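Local coordinates for protein imidazolonepropionase (PDB 2OOF) that catalyses the hydrolytic opening of the imidazolone ring of imidazolone-5-propanoate to give N-formimidoyl-L-glutamate, the third step of histidine degradation, at residues Lys60-Thr65 and Phe375-Cys380; Leu68-Thr73 and Ser316-Gly321; Pro288-Phe293 and Pro320-Ile325. All blocks are in the same frame, centred on the assembly; numbering follows the deposited sequence.

Contact 1 (Lys60-Thr65 and Phe375-Cys380); sequences KGKLVT and FLVWNC
Phe375 begins the contact with its ring turned obliquely to Val64. The ring atom Phe375 CD1 lies 3.7 Å from Val64 CG2. Trp9 meets the same ring edge-to-face. Leu376 and Thr65 form an antiparallel hydrogen-bonded pair. Leu376 N donates to Thr65 O at 2.7 Å, and Thr65 N returns a bond to Leu376 O at 2.9 Å. Val377 faces Val64 in the adjoining non-hydrogen-bonded pair, and their CG2 atoms are 4.2 Å apart. Both valines lie on one face of the sheet, and Thr65 and Leu376 on the other. This pairing belongs to the small beta domain that accompanies the barrel in amidohydrolases. Strand 63-73 then runs on into the barrel. Trp378 N bonds Leu63 O at 2.9 Å. The Trp378 side chain crosses that of Thr65 at about a right angle. Trp378 NE1 donates to Thr65 OG1 at 3.1 Å, with the hydroxyl oxygen in the ring plane and the bond nearly straight at 166°. The Thr65 torsion (chi1 69°) sets OG1 between its own N and carbonyl carbon, facing that edge. Past the strand, one water accepts from Leu63 N and donates to both Trp378 O and Cys380 O, 2.8 Å from the latter.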
# COMPACT_ATOMS: atom_id res chain seq x y z
N LYS A 60 -19.08 16.74 -17.84
CA LYS A 60 -20.28 17.41 -17.37
C LYS A 60 -20.33 17.68 -15.86
O LYS A 60 -21.34 17.43 -15.21
CB LYS A 60 -21.51 16.61 -17.78
CG LYS A 60 -21.64 16.39 -19.29
CD LYS A 60 -22.85 15.53 -19.62
CE LYS A 60 -23.08 15.45 -21.12
NZ LYS A 60 -21.91 14.88 -21.84
N GLY A 61 -19.22 18.18 -15.31
CA GLY A 61 -19.18 18.49 -13.90
C GLY A 61 -18.89 17.36 -12.92
O GLY A 61 -18.82 17.60 -11.72
N LYS A 62 -18.73 16.14 -13.41
CA LYS A 62 -18.46 15.02 -12.51
C LYS A 62 -17.14 15.22 -11.77
O LYS A 62 -16.19 15.82 -12.28
CB LYS A 62 -18.44 13.70 -13.28
CG LYS A 62 -19.80 13.34 -13.89
CD LYS A 62 -19.71 12.07 -14.72
CE LYS A 62 -20.98 11.81 -15.52
NZ LYS A 62 -21.17 12.74 -16.66
N LEU A 63 -17.12 14.71 -10.54
CA LEU A 63 -15.97 14.77 -9.64
C LEU A 63 -14.77 14.00 -10.19
O LEU A 63 -14.93 12.91 -10.74
CB LEU A 63 -16.36 14.18 -8.28
CG LEU A 63 -15.26 13.87 -7.26
CD1 LEU A 63 -14.63 15.16 -6.76
CD2 LEU A 63 -15.87 13.07 -6.10
N VAL A 64 -13.58 14.58 -10.05
CA VAL A 64 -12.36 13.93 -10.49
C VAL A 64 -11.37 14.00 -9.33
O VAL A 64 -11.24 15.05 -8.68
CB VAL A 64 -11.73 14.59 -11.73
CG1 VAL A 64 -11.30 16.01 -11.42
CG2 VAL A 64 -10.54 13.77 -12.20
N THR A 65 -10.69 12.89 -9.06
CA THR A 65 -9.72 12.84 -7.96
C THR A 65 -8.48 12.12 -8.44
O THR A 65 -8.50 11.48 -9.50
CB THR A 65 -10.24 12.02 -6.76
OG1 THR A 65 -10.29 10.64 -7.13
CG2 THR A 65 -11.62 12.48 -6.32
N PHE A 375 -5.69 9.82 -12.57
CA PHE A 375 -6.86 10.39 -11.92
C PHE A 375 -8.10 9.59 -12.24
O PHE A 375 -8.10 8.74 -13.13
CB PHE A 375 -7.04 11.85 -12.33
CG PHE A 375 -7.11 12.08 -13.83
CD1 PHE A 375 -8.31 11.94 -14.52
CD2 PHE A 375 -5.96 12.46 -14.54
CE1 PHE A 375 -8.38 12.17 -15.92
CE2 PHE A 375 -6.02 12.69 -15.94
CZ PHE A 375 -7.22 12.55 -16.62
N LEU A 376 -9.17 9.89 -11.52
CA LEU A 376 -10.41 9.15 -11.67
C LEU A 376 -11.61 10.08 -11.76
O LEU A 376 -11.68 11.08 -11.05
CB LEU A 376 -10.60 8.25 -10.45
CG LEU A 376 -9.41 7.41 -9.98
CD1 LEU A 376 -9.63 6.99 -8.54
CD2 LEU A 376 -9.21 6.21 -10.90
N VAL A 377 -12.56 9.73 -12.62
CA VAL A 377 -13.77 10.50 -12.77
C VAL A 377 -14.85 9.61 -12.16
O VAL A 377 -15.05 8.49 -12.62
CB VAL A 377 -14.11 10.79 -14.25
CG1 VAL A 377 -15.48 11.44 -14.35
CG2 VAL A 377 -13.05 11.69 -14.88
N TRP A 378 -15.53 10.11 -11.14
CA TRP A 378 -16.56 9.33 -10.48
C TRP A 378 -17.96 9.75 -10.87
O TRP A 378 -18.15 10.78 -11.52
CB TRP A 378 -16.43 9.49 -8.96
CG TRP A 378 -15.11 9.07 -8.41
CD1 TRP A 378 -13.99 9.83 -8.31
CD2 TRP A 378 -14.77 7.78 -7.89
NE1 TRP A 378 -12.97 9.11 -7.74
CE2 TRP A 378 -13.43 7.85 -7.46
CE3 TRP A 378 -15.48 6.59 -7.70
CZ2 TRP A 378 -12.77 6.74 -6.89
CZ3 TRP A 378 -14.82 5.48 -7.14
CH2 TRP A 378 -13.49 5.58 -6.73
N ASN A 379 -18.95 8.96 -10.46
CA ASN A 379 -20.34 9.33 -10.73
C ASN A 379 -21.00 9.77 -9.42
O ASN A 379 -22.17 10.13 -9.41
CB ASN A 379 -21.12 8.17 -11.37
CG ASN A 379 -21.15 6.92 -10.50
OD1 ASN A 379 -20.75 6.94 -9.34
ND2 ASN A 379 -21.63 5.83 -11.07
N CYS A 380 -20.25 9.73 -8.32
CA CYS A 380 -20.77 10.15 -7.02
C CYS A 380 -20.44 11.63 -6.86
O CYS A 380 -19.45 12.11 -7.41
CB CYS A 380 -20.17 9.31 -5.88
SG CYS A 380 -18.37 9.31 -5.78
O HOH W 1 -19.56 12.96 -10.05

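Contact 2 (Leu68-Thr73 and Ser316-Gly321); sequences LIDCHT and SDINPG. With FE (Fe (III) ion), chain B.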
# COMPACT_ATOMS: atom_id res chain seq x y z
N LEU A 68 -6.31 6.23 -6.66
CA LEU A 68 -6.08 5.74 -5.30
C LEU A 68 -4.82 4.90 -5.24
O LEU A 68 -4.43 4.26 -6.22
CB LEU A 68 -7.30 4.95 -4.81
CG LEU A 68 -8.63 5.71 -4.94
CD1 LEU A 68 -9.71 4.97 -4.16
CD2 LEU A 68 -8.48 7.13 -4.40
N ILE A 69 -4.19 4.89 -4.07
CA ILE A 69 -2.94 4.18 -3.87
C ILE A 69 -2.97 3.36 -2.58
O ILE A 69 -3.23 3.92 -1.52
CB ILE A 69 -1.76 5.19 -3.72
CG1 ILE A 69 -1.77 6.19 -4.88
CG2 ILE A 69 -0.41 4.46 -3.65
CD1 ILE A 69 -0.76 7.32 -4.73
N ASP A 70 -2.72 2.06 -2.65
CA ASP A 70 -2.67 1.33 -1.39
C ASP A 70 -1.28 0.71 -1.27
O ASP A 70 -0.89 -0.24 -1.95
CB ASP A 70 -3.89 0.39 -1.25
CG ASP A 70 -3.71 -0.94 -1.91
OD1 ASP A 70 -3.09 -0.96 -2.99
OD2 ASP A 70 -4.22 -1.96 -1.35
N CYS A 71 -0.51 1.39 -0.42
CA CYS A 71 0.90 1.17 -0.13
C CYS A 71 1.34 0.03 0.77
O CYS A 71 2.48 0.06 1.24
CB CYS A 71 1.47 2.46 0.44
SG CYS A 71 0.56 3.02 1.94
N HIS A 72 0.48 -0.96 1.01
CA HIS A 72 0.86 -2.04 1.90
C HIS A 72 0.04 -3.33 1.69
O HIS A 72 -0.94 -3.57 2.41
CB HIS A 72 0.73 -1.56 3.35
CG HIS A 72 1.21 -2.54 4.37
ND1 HIS A 72 2.21 -2.25 5.27
CD2 HIS A 72 0.84 -3.82 4.63
CE1 HIS A 72 2.43 -3.30 6.04
NE2 HIS A 72 1.61 -4.26 5.67
N THR A 73 0.44 -4.15 0.72
CA THR A 73 -0.29 -5.39 0.49
C THR A 73 0.62 -6.61 0.34
O THR A 73 1.82 -6.48 0.07
CB THR A 73 -1.20 -5.32 -0.78
OG1 THR A 73 -0.42 -5.61 -1.95
CG2 THR A 73 -1.83 -3.94 -0.93
N SER A 316 -5.01 -1.44 2.86
CA SER A 316 -5.75 -2.68 3.07
C SER A 316 -5.00 -3.81 3.78
O SER A 316 -5.62 -4.59 4.50
CB SER A 316 -6.24 -3.22 1.72
OG SER A 316 -5.14 -3.58 0.89
N ASP A 317 -3.69 -3.90 3.59
CA ASP A 317 -2.88 -4.95 4.20
C ASP A 317 -3.37 -6.33 3.75
O ASP A 317 -3.28 -7.31 4.49
CB ASP A 317 -2.90 -4.87 5.73
CG ASP A 317 -1.88 -5.80 6.38
OD1 ASP A 317 -0.85 -6.06 5.74
OD2 ASP A 317 -2.10 -6.28 7.52
N ILE A 318 -3.90 -6.39 2.53
CA ILE A 318 -4.40 -7.64 1.97
C ILE A 318 -3.38 -8.73 2.22
O ILE A 318 -2.23 -8.63 1.79
CB ILE A 318 -4.61 -7.55 0.43
CG1 ILE A 318 -5.63 -6.47 0.09
CG2 ILE A 318 -5.08 -8.91 -0.11
CD1 ILE A 318 -5.68 -6.15 -1.38
N ASN A 319 -3.80 -9.77 2.93
CA ASN A 319 -2.91 -10.90 3.18
C ASN A 319 -3.73 -12.08 3.71
O ASN A 319 -4.71 -11.90 4.45
CB ASN A 319 -1.79 -10.50 4.14
CG ASN A 319 -2.20 -10.56 5.58
OD1 ASN A 319 -2.31 -11.64 6.15
ND2 ASN A 319 -2.43 -9.40 6.18
N PRO A 320 -3.34 -13.31 3.33
CA PRO A 320 -3.97 -14.58 3.68
C PRO A 320 -4.32 -14.89 5.14
O PRO A 320 -5.33 -15.53 5.39
CB PRO A 320 -3.02 -15.62 3.07
CG PRO A 320 -1.70 -14.97 3.16
CD PRO A 320 -2.01 -13.54 2.73
N GLY A 321 -3.52 -14.43 6.09
CA GLY A 321 -3.82 -14.74 7.48
C GLY A 321 -4.34 -13.65 8.39
O GLY A 321 -5.02 -13.93 9.38
FE FE B . 1.53 -6.49 6.17
O HOH W 2 0.54 -7.35 8.17
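His72 and Asp317 meet at the iron. His72 NE2 binds the metal at 2.3 Å, and Asp317 OD1 binds it at 2.5 Å. The two side chains lie side by side and point the same way. Each has CG anti to its own N (chi1 -175° in His72, -170° in Asp317), which sends both groups to the metal. The imidazole and carboxylate planes stand 77° apart. Asp317 OD1 sits at the ring edge, 3.0 Å from His72 CD2. The other carboxylate oxygen, Asp317 OD2, accepts a hydrogen bond of 2.9 Å from a water that itself binds the iron at 2.4 Å. His242 supplies a further ligand. His72 lies toward the C-terminal end of the first barrel strand and Asp317 in the loop after the eighth, the usual places for metal ligands in a (beta/alpha)8 amidohydrolase. His74, its partner in the family's HxH pair, is a probable further metal ligand.

In the backbone, Asp317 CA lies 3.0 Å from His72 O in a CA-H...O contact. Thr73 packs beside the loop, with its CB 4.3 Å from Ile318 CB and its CG2 against Ser316 OG. The Thr73 hydroxyl turns to Glu139 O on the next strand. Deeper in the barrel, Ser316 OG donates to Asp70 OD2 at 2.9 Å. Asn319 ND2 donates to Asp317 O nearly in line with the C=O bond, but tilted from its own amide plane.

Asp317 thus has one oxygen on the metal and the other on the metal-bound water. That is consistent with a role in orienting the water for attack on the imidazolone ring, as in related amidohydrolases. The Ser316-Asp70 bond and the Asn319 amide probably steady the backbone that carries Asp317.

Contact 3 (Pro288-Phe293 and Pro320-Ile325); sequences PTAFYF and PGTAPI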
# COMPACT_ATOMS: atom_id res chain seq x y z
N PRO A 288 -6.22 -0.72 9.42
CA PRO A 288 -7.45 -1.03 10.15
C PRO A 288 -8.09 -2.41 9.94
O PRO A 288 -8.60 -3.00 10.88
CB PRO A 288 -8.38 0.11 9.75
CG PRO A 288 -7.97 0.39 8.34
CD PRO A 288 -6.45 0.37 8.45
N THR A 289 -8.05 -2.92 8.71
CA THR A 289 -8.64 -4.23 8.41
C THR A 289 -7.97 -5.36 9.18
O THR A 289 -8.62 -6.33 9.56
CB THR A 289 -8.59 -4.54 6.91
OG1 THR A 289 -9.12 -3.43 6.18
CG2 THR A 289 -9.42 -5.78 6.58
N ALA A 290 -6.66 -5.23 9.40
CA ALA A 290 -5.94 -6.25 10.14
C ALA A 290 -6.36 -6.16 11.60
O ALA A 290 -6.57 -7.18 12.28
CB ALA A 290 -4.44 -6.03 10.01
N PHE A 291 -6.49 -4.93 12.08
CA PHE A 291 -6.89 -4.67 13.44
C PHE A 291 -8.25 -5.31 13.70
O PHE A 291 -8.51 -5.89 14.76
CB PHE A 291 -6.96 -3.15 13.64
CG PHE A 291 -7.56 -2.72 14.95
CD1 PHE A 291 -6.76 -2.60 16.09
CD2 PHE A 291 -8.93 -2.46 15.05
CE1 PHE A 291 -7.33 -2.22 17.33
CE2 PHE A 291 -9.50 -2.09 16.28
CZ PHE A 291 -8.70 -1.97 17.42
N TYR A 292 -9.13 -5.20 12.72
CA TYR A 292 -10.47 -5.75 12.82
C TYR A 292 -10.50 -7.29 12.83
O TYR A 292 -11.09 -7.92 13.71
CB TYR A 292 -11.31 -5.23 11.64
CG TYR A 292 -12.34 -6.21 11.14
CD1 TYR A 292 -13.52 -6.42 11.84
CD2 TYR A 292 -12.09 -6.99 10.02
CE1 TYR A 292 -14.46 -7.39 11.42
CE2 TYR A 292 -13.02 -7.97 9.59
CZ TYR A 292 -14.20 -8.16 10.30
OH TYR A 292 -15.12 -9.09 9.86
N PHE A 293 -9.87 -7.89 11.82
CA PHE A 293 -9.89 -9.33 11.67
C PHE A 293 -9.19 -10.07 12.80
O PHE A 293 -9.55 -11.20 13.12
CB PHE A 293 -9.27 -9.72 10.33
CG PHE A 293 -9.57 -11.12 9.92
CD1 PHE A 293 -10.89 -11.52 9.65
CD2 PHE A 293 -8.54 -12.06 9.79
CE1 PHE A 293 -11.18 -12.85 9.25
CE2 PHE A 293 -8.83 -13.39 9.40
CZ PHE A 293 -10.14 -13.77 9.13
N PRO A 320 -3.34 -13.31 3.33
CA PRO A 320 -3.97 -14.58 3.68
C PRO A 320 -4.32 -14.89 5.14
O PRO A 320 -5.33 -15.53 5.39
CB PRO A 320 -3.02 -15.62 3.07
CG PRO A 320 -1.70 -14.97 3.16
CD PRO A 320 -2.01 -13.54 2.73
N GLY A 321 -3.52 -14.43 6.09
CA GLY A 321 -3.82 -14.74 7.48
C GLY A 321 -4.34 -13.65 8.39
O GLY A 321 -5.02 -13.93 9.38
N THR A 322 -4.05 -12.40 8.04
CA THR A 322 -4.44 -11.27 8.87
C THR A 322 -5.51 -10.32 8.34
O THR A 322 -6.32 -9.82 9.12
CB THR A 322 -3.17 -10.46 9.22
OG1 THR A 322 -2.71 -10.86 10.52
CG2 THR A 322 -3.43 -8.98 9.19
N ALA A 323 -5.50 -10.06 7.03
CA ALA A 323 -6.48 -9.16 6.43
C ALA A 323 -6.91 -9.70 5.07
O ALA A 323 -6.52 -9.19 4.02
CB ALA A 323 -5.90 -7.73 6.28
N PRO A 324 -7.74 -10.74 5.08
CA PRO A 324 -8.27 -11.41 3.90
C PRO A 324 -9.33 -10.64 3.12
O PRO A 324 -10.17 -11.25 2.45
CB PRO A 324 -8.81 -12.72 4.47
CG PRO A 324 -9.32 -12.30 5.80
CD PRO A 324 -8.21 -11.41 6.31
N ILE A 325 -9.27 -9.31 3.18
CA ILE A 325 -10.24 -8.45 2.50
C ILE A 325 -9.61 -7.63 1.38
O ILE A 325 -8.84 -6.70 1.63
CB ILE A 325 -10.91 -7.46 3.49
CG1 ILE A 325 -11.73 -8.22 4.54
CG2 ILE A 325 -11.78 -6.49 2.72
CD1 ILE A 325 -10.91 -8.86 5.62
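Phe293 and Pro324 join a helix and a loop at the mouth of the (beta/alpha)8 barrel. Helix 288-293 follows the seventh barrel strand, and residues 320-325 lie in the loop after the eighth. With chi1 at -164°, Phe293 swings its ring away from its backbone N and onto that loop. Phe293 CB is 3.2 Å from Thr322 O. Phe293 CG comes near both Thr322 O and Pro324 CD. Phe293 CD2 meets Thr322 O and also Pro324 CD, the latter at 3.6 Å. Phe293 CE2 continues over Pro324 CD and has Gly321 O near the ring plane at its edge, 3.8 Å away. At the tip, Phe293 CZ rests on Pro324 CG at 3.7 Å. The result is a CH-pi contact: Pro324 CD lies over one face, 3.8 Å from the Phe293 ring centroid and 20° off the ring normal. Phe85 also meets this ring.

Gly321 and Thr322 are probable ligand-binding residues, so the helix probably lies behind this part of the substrate pocket. Further back along the helix, the Thr289 and Ile325 side chains cross at a slant, and Thr289 CG2 touches Ile325 CD1 at 3.6 Å.

Contacts 2 and 3 share Pro320 and Gly321 and have centres 9 Å apart. Contact 2 is deep in the barrel and works through a metal, a carboxylate and a water. Contact 3 is partly buried at the barrel mouth and is mainly apolar. They touch where Asp317 OD2 lies 3.4 Å from both Ala290 CB and Thr322 CG2, so a metal ligand of contact 2 packs against side chains of contact 3. Contact 1 is buried too, but its centre is about 25 Å from that of contact 2. Regular strand pairing holds it. Strand 63-73 joins both, and Leu376 CD1 packs on Leu68 N where they touch.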